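PDB 4JZA: uncharacterized protein from Legionella longbeachae NSW150, which probably removes the 3-phosphate of phosphatidylinositol 3-phosphate by hydrolysis, acting as a phosphoinositide phosphatase on lipids met during infection of host cells. Local coordinates for residues A[180-194]-A[305-319]. Sequence-based numbering, arbitrary orientation.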
# COMPACT_ATOMS: atom_id res chain seq x y z
N LEU A 180 20.21 -0.50 -14.61
CA LEU A 180 21.33 -0.03 -13.82
C LEU A 180 21.29 -0.53 -12.35
O LEU A 180 22.30 -0.96 -11.78
CB LEU A 180 21.37 1.51 -13.80
CG LEU A 180 21.89 2.21 -15.05
CD1 LEU A 180 21.67 3.72 -14.94
CD2 LEU A 180 23.37 1.91 -15.25
N ILE A 181 20.11 -0.44 -11.73
CA ILE A 181 19.94 -0.90 -10.36
C ILE A 181 20.44 -2.36 -10.21
O ILE A 181 21.21 -2.65 -9.32
CB ILE A 181 18.47 -0.69 -9.89
CG1 ILE A 181 18.16 0.80 -9.74
CG2 ILE A 181 18.21 -1.35 -8.53
CD1 ILE A 181 16.69 1.14 -9.80
N LYS A 182 20.04 -3.26 -11.11
CA LYS A 182 20.53 -4.62 -11.04
C LYS A 182 22.01 -4.70 -11.31
O LYS A 182 22.73 -5.48 -10.69
CB LYS A 182 19.92 -5.50 -12.10
CG LYS A 182 18.44 -5.61 -12.04
CD LYS A 182 17.97 -6.65 -13.05
CE LYS A 182 18.30 -8.07 -12.61
NZ LYS A 182 17.60 -9.05 -13.48
N ALA A 183 22.48 -3.93 -12.27
CA ALA A 183 23.88 -4.09 -12.63
C ALA A 183 24.78 -3.63 -11.47
O ALA A 183 25.91 -4.14 -11.35
CB ALA A 183 24.19 -3.37 -13.92
N LYS A 184 24.29 -2.70 -10.63
CA LYS A 184 25.03 -2.23 -9.47
C LYS A 184 24.74 -3.03 -8.24
O LYS A 184 25.19 -2.68 -7.14
CB LYS A 184 24.83 -0.71 -9.26
CG LYS A 184 25.30 0.04 -10.50
CD LYS A 184 25.39 1.53 -10.34
CE LYS A 184 25.69 2.17 -11.70
NZ LYS A 184 27.16 2.25 -12.00
N LYS A 185 24.03 -4.14 -8.42
CA LYS A 185 23.70 -5.02 -7.31
C LYS A 185 22.90 -4.33 -6.20
O LYS A 185 23.20 -4.53 -5.04
CB LYS A 185 24.96 -5.62 -6.69
CG LYS A 185 26.06 -5.84 -7.70
CD LYS A 185 26.33 -7.29 -7.99
CE LYS A 185 27.36 -7.38 -9.10
NZ LYS A 185 28.45 -8.34 -8.77
N TYR A 186 21.91 -3.51 -6.55
CA TYR A 186 20.91 -3.10 -5.59
C TYR A 186 21.51 -2.36 -4.40
O TYR A 186 21.21 -2.70 -3.25
CB TYR A 186 20.16 -4.34 -5.07
CG TYR A 186 19.75 -5.27 -6.18
CD1 TYR A 186 18.70 -4.95 -7.02
CD2 TYR A 186 20.43 -6.46 -6.44
CE1 TYR A 186 18.31 -5.78 -8.06
CE2 TYR A 186 20.05 -7.30 -7.48
CZ TYR A 186 18.97 -6.95 -8.29
OH TYR A 186 18.56 -7.73 -9.37
N PRO A 187 22.34 -1.33 -4.66
CA PRO A 187 22.82 -0.57 -3.52
C PRO A 187 21.66 0.10 -2.77
O PRO A 187 20.66 0.47 -3.38
CB PRO A 187 23.73 0.47 -4.14
CG PRO A 187 23.13 0.72 -5.46
CD PRO A 187 22.59 -0.61 -5.92
N LYS A 188 21.80 0.18 -1.47
CA LYS A 188 20.79 0.73 -0.60
C LYS A 188 21.14 2.13 -0.19
O LYS A 188 22.29 2.54 -0.22
CB LYS A 188 20.71 -0.11 0.64
CG LYS A 188 20.43 -1.58 0.38
CD LYS A 188 19.21 -1.76 -0.51
CE LYS A 188 18.83 -3.22 -0.57
NZ LYS A 188 19.86 -4.00 -1.32
N THR A 189 20.14 2.87 0.23
CA THR A 189 20.40 4.26 0.52
C THR A 189 21.18 4.31 1.82
O THR A 189 20.80 3.67 2.77
CB THR A 189 19.13 5.08 0.57
OG1 THR A 189 18.46 4.96 -0.71
CG2 THR A 189 19.52 6.54 0.86
N PRO A 190 22.31 5.02 1.84
CA PRO A 190 22.97 5.14 3.13
C PRO A 190 22.35 6.27 3.92
O PRO A 190 21.99 7.33 3.33
CB PRO A 190 24.42 5.48 2.75
CG PRO A 190 24.35 6.15 1.41
CD PRO A 190 23.00 5.81 0.81
N GLY A 191 22.29 6.07 5.25
CA GLY A 191 21.73 7.05 6.21
C GLY A 191 22.12 8.51 6.01
O GLY A 191 21.29 9.41 6.16
N TRP A 192 23.38 8.75 5.69
CA TRP A 192 23.85 10.10 5.52
C TRP A 192 23.15 10.82 4.42
O TRP A 192 23.04 12.06 4.46
CB TRP A 192 25.35 10.12 5.26
CG TRP A 192 25.86 9.53 3.98
CD1 TRP A 192 26.40 8.27 3.79
CD2 TRP A 192 25.99 10.23 2.72
NE1 TRP A 192 26.85 8.15 2.47
CE2 TRP A 192 26.61 9.33 1.80
CE3 TRP A 192 25.65 11.51 2.28
CZ2 TRP A 192 26.86 9.68 0.47
CZ3 TRP A 192 25.89 11.87 0.94
CH2 TRP A 192 26.48 10.96 0.06
N LEU A 193 22.68 10.06 3.43
CA LEU A 193 22.00 10.66 2.26
C LEU A 193 20.59 11.03 2.61
O LEU A 193 20.10 12.08 2.21
CB LEU A 193 21.98 9.68 1.11
CG LEU A 193 21.56 10.20 -0.26
CD1 LEU A 193 22.28 11.47 -0.72
CD2 LEU A 193 21.82 9.07 -1.22
N ARG A 194 19.97 10.17 3.41
CA ARG A 194 18.66 10.44 3.93
C ARG A 194 18.63 11.67 4.79
O ARG A 194 17.68 12.42 4.72
CB ARG A 194 18.16 9.28 4.75
CG ARG A 194 17.81 8.07 3.91
CD ARG A 194 17.08 7.04 4.75
NE ARG A 194 17.06 5.74 4.08
CZ ARG A 194 16.30 5.44 3.01
NH1 ARG A 194 15.50 6.35 2.46
NH2 ARG A 194 16.33 4.23 2.50
N SER A 305 25.01 7.88 -10.11
CA SER A 305 24.83 6.79 -11.09
C SER A 305 23.41 6.21 -11.19
O SER A 305 23.06 5.62 -12.19
CB SER A 305 25.76 5.64 -10.74
OG SER A 305 27.08 6.02 -11.00
N LEU A 306 22.65 6.31 -10.10
CA LEU A 306 21.29 5.86 -10.05
C LEU A 306 20.38 7.06 -9.84
O LEU A 306 20.76 8.07 -9.34
CB LEU A 306 21.12 4.87 -8.93
CG LEU A 306 21.83 3.58 -9.24
CD1 LEU A 306 21.83 2.65 -8.02
CD2 LEU A 306 21.20 2.92 -10.46
N PRO A 307 19.14 6.93 -10.25
CA PRO A 307 18.21 8.05 -10.18
C PRO A 307 17.72 8.40 -8.79
O PRO A 307 17.59 7.54 -7.93
CB PRO A 307 17.06 7.57 -11.01
CG PRO A 307 17.11 6.08 -10.85
CD PRO A 307 18.53 5.71 -10.81
N GLN A 308 17.46 9.69 -8.59
CA GLN A 308 17.06 10.24 -7.30
C GLN A 308 15.76 9.62 -6.76
O GLN A 308 15.63 9.41 -5.57
CB GLN A 308 16.96 11.75 -7.43
CG GLN A 308 16.79 12.53 -6.15
CD GLN A 308 16.62 14.02 -6.43
OE1 GLN A 308 16.25 14.43 -7.53
NE2 GLN A 308 16.86 14.84 -5.41
N TRP A 309 14.82 9.26 -7.62
CA TRP A 309 13.65 8.55 -7.14
C TRP A 309 14.00 7.25 -6.42
O TRP A 309 13.29 6.84 -5.53
CB TRP A 309 12.63 8.28 -8.24
CG TRP A 309 13.01 7.32 -9.30
CD1 TRP A 309 13.32 7.63 -10.57
CD2 TRP A 309 13.04 5.91 -9.21
NE1 TRP A 309 13.56 6.50 -11.29
CE2 TRP A 309 13.41 5.42 -10.46
CE3 TRP A 309 12.79 5.00 -8.18
CZ2 TRP A 309 13.54 4.03 -10.71
CZ3 TRP A 309 12.92 3.61 -8.44
CH2 TRP A 309 13.28 3.16 -9.69
N TYR A 310 15.08 6.60 -6.81
CA TYR A 310 15.46 5.33 -6.21
C TYR A 310 15.96 5.60 -4.81
O TYR A 310 15.56 4.92 -3.87
CB TYR A 310 16.54 4.64 -7.03
CG TYR A 310 17.05 3.41 -6.41
CD1 TYR A 310 16.24 2.28 -6.34
CD2 TYR A 310 18.33 3.35 -5.88
CE1 TYR A 310 16.70 1.12 -5.74
CE2 TYR A 310 18.79 2.17 -5.28
CZ TYR A 310 17.97 1.06 -5.20
OH TYR A 310 18.39 -0.13 -4.61
N TRP A 311 16.79 6.63 -4.65
CA TRP A 311 17.45 6.87 -3.35
C TRP A 311 16.49 7.29 -2.22
O TRP A 311 16.80 7.12 -1.06
CB TRP A 311 18.59 7.91 -3.47
CG TRP A 311 19.74 7.50 -4.38
CD1 TRP A 311 20.14 8.13 -5.50
CD2 TRP A 311 20.62 6.37 -4.22
NE1 TRP A 311 21.20 7.46 -6.06
CE2 TRP A 311 21.52 6.39 -5.28
CE3 TRP A 311 20.74 5.37 -3.27
CZ2 TRP A 311 22.50 5.44 -5.44
CZ3 TRP A 311 21.75 4.42 -3.42
CH2 TRP A 311 22.61 4.47 -4.48
N VAL A 312 15.35 7.86 -2.54
CA VAL A 312 14.38 8.21 -1.50
C VAL A 312 13.53 7.01 -1.01
O VAL A 312 12.86 7.06 0.05
CB VAL A 312 13.49 9.38 -1.95
CG1 VAL A 312 14.34 10.59 -2.26
CG2 VAL A 312 12.65 9.01 -3.15
N LEU A 313 13.57 5.90 -1.75
CA LEU A 313 12.87 4.74 -1.29
C LEU A 313 13.40 4.37 0.09
O LEU A 313 14.56 4.56 0.35
CB LEU A 313 13.05 3.57 -2.25
CG LEU A 313 12.39 3.69 -3.61
CD1 LEU A 313 12.68 2.46 -4.42
CD2 LEU A 313 10.89 3.87 -3.46
N SER A 314 12.53 3.90 0.98
CA SER A 314 12.91 3.33 2.23
C SER A 314 13.74 2.10 1.96
O SER A 314 13.74 1.55 0.87
CB SER A 314 11.68 2.91 3.01
OG SER A 314 11.05 1.76 2.43
N GLU A 315 14.43 1.65 2.97
CA GLU A 315 15.31 0.54 2.75
C GLU A 315 14.54 -0.75 2.44
O GLU A 315 14.95 -1.57 1.63
CB GLU A 315 16.21 0.36 3.98
CG GLU A 315 17.27 -0.68 3.72
CD GLU A 315 18.01 -1.12 4.96
OE1 GLU A 315 19.25 -1.02 4.93
OE2 GLU A 315 17.36 -1.58 5.94
N HIS A 316 13.43 -0.94 3.11
CA HIS A 316 12.62 -2.11 2.84
C HIS A 316 12.07 -2.09 1.40
O HIS A 316 12.08 -3.13 0.71
CB HIS A 316 11.54 -2.34 3.93
CG HIS A 316 10.52 -1.26 4.05
ND1 HIS A 316 10.61 -0.26 4.99
CD2 HIS A 316 9.39 -1.01 3.35
CE1 HIS A 316 9.59 0.57 4.86
NE2 HIS A 316 8.84 0.14 3.86
N GLN A 317 11.65 -0.93 0.91
CA GLN A 317 11.15 -0.89 -0.45
C GLN A 317 12.26 -1.39 -1.39
O GLN A 317 12.00 -2.11 -2.34
CB GLN A 317 10.70 0.53 -0.85
CG GLN A 317 9.39 0.99 -0.23
CD GLN A 317 8.20 1.03 -1.16
OE1 GLN A 317 8.30 1.10 -2.40
NE2 GLN A 317 7.06 1.00 -0.56
N GLN A 318 13.50 -1.00 -1.11
CA GLN A 318 14.62 -1.30 -2.02
C GLN A 318 14.87 -2.80 -2.06
O GLN A 318 15.03 -3.36 -3.15
CB GLN A 318 15.86 -0.52 -1.65
CG GLN A 318 15.60 0.98 -1.57
CD GLN A 318 16.85 1.84 -1.43
OE1 GLN A 318 17.59 1.78 -0.45
NE2 GLN A 318 17.07 2.66 -2.39
N PHE A 319 14.80 -3.45 -0.90
CA PHE A 319 14.92 -4.89 -0.86
C PHE A 319 13.74 -5.53 -1.56
O PHE A 319 13.92 -6.53 -2.22
CB PHE A 319 15.00 -5.45 0.56
CG PHE A 319 16.37 -5.37 1.18
CD1 PHE A 319 17.38 -6.23 0.78
CD2 PHE A 319 16.63 -4.48 2.20
CE1 PHE A 319 18.62 -6.21 1.37
CE2 PHE A 319 17.87 -4.44 2.81
CZ PHE A 319 18.87 -5.32 2.40
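Two bends, at chi2 (-53°) and chi4 (-69°), fold Lys188 back over Phe319, while Tyr310, with CG anti to its backbone N (chi1 175°), extends to the carbonyl of Pro187. The contact joins the two ends of a mostly helical excursion of 110 residues: helix 172-183 ends in a Schellman motif with Lys185 as its C-prime residue, and the loop after it packs on the short helix 308-311 and the start of helix 315-325. Lys188 CE sits 3.4 Å from the Phe319 ring centroid, almost on the ring normal, and NZ adds a cation-pi contact; NZ also donates a hydrogen bond to Tyr186 O and forms a salt bridge with Glu322. Ile181 CG1 lies over the centre of one Tyr310 face, and at the ring's edge OH donates to Pro187 O (2.7 Å). Pro187 CG, at the outer corner of the pyrrolidine ring, touches Leu306 CD1 at 3.5 Å. Thr189 is gripped at two atoms: its N donates to a lone pair of Gln318 OE1 (2.9 Å), and OG1 donates to Trp311 O (2.7 Å) while accepting a weak bond from Gln318 NE2. Arg194 closes the far end, its guanidinium coplanar with Leu313 O, which takes NH1 at 2.9 Å from above the carbonyl plane and NH2 at 2.8 Å on a lone pair.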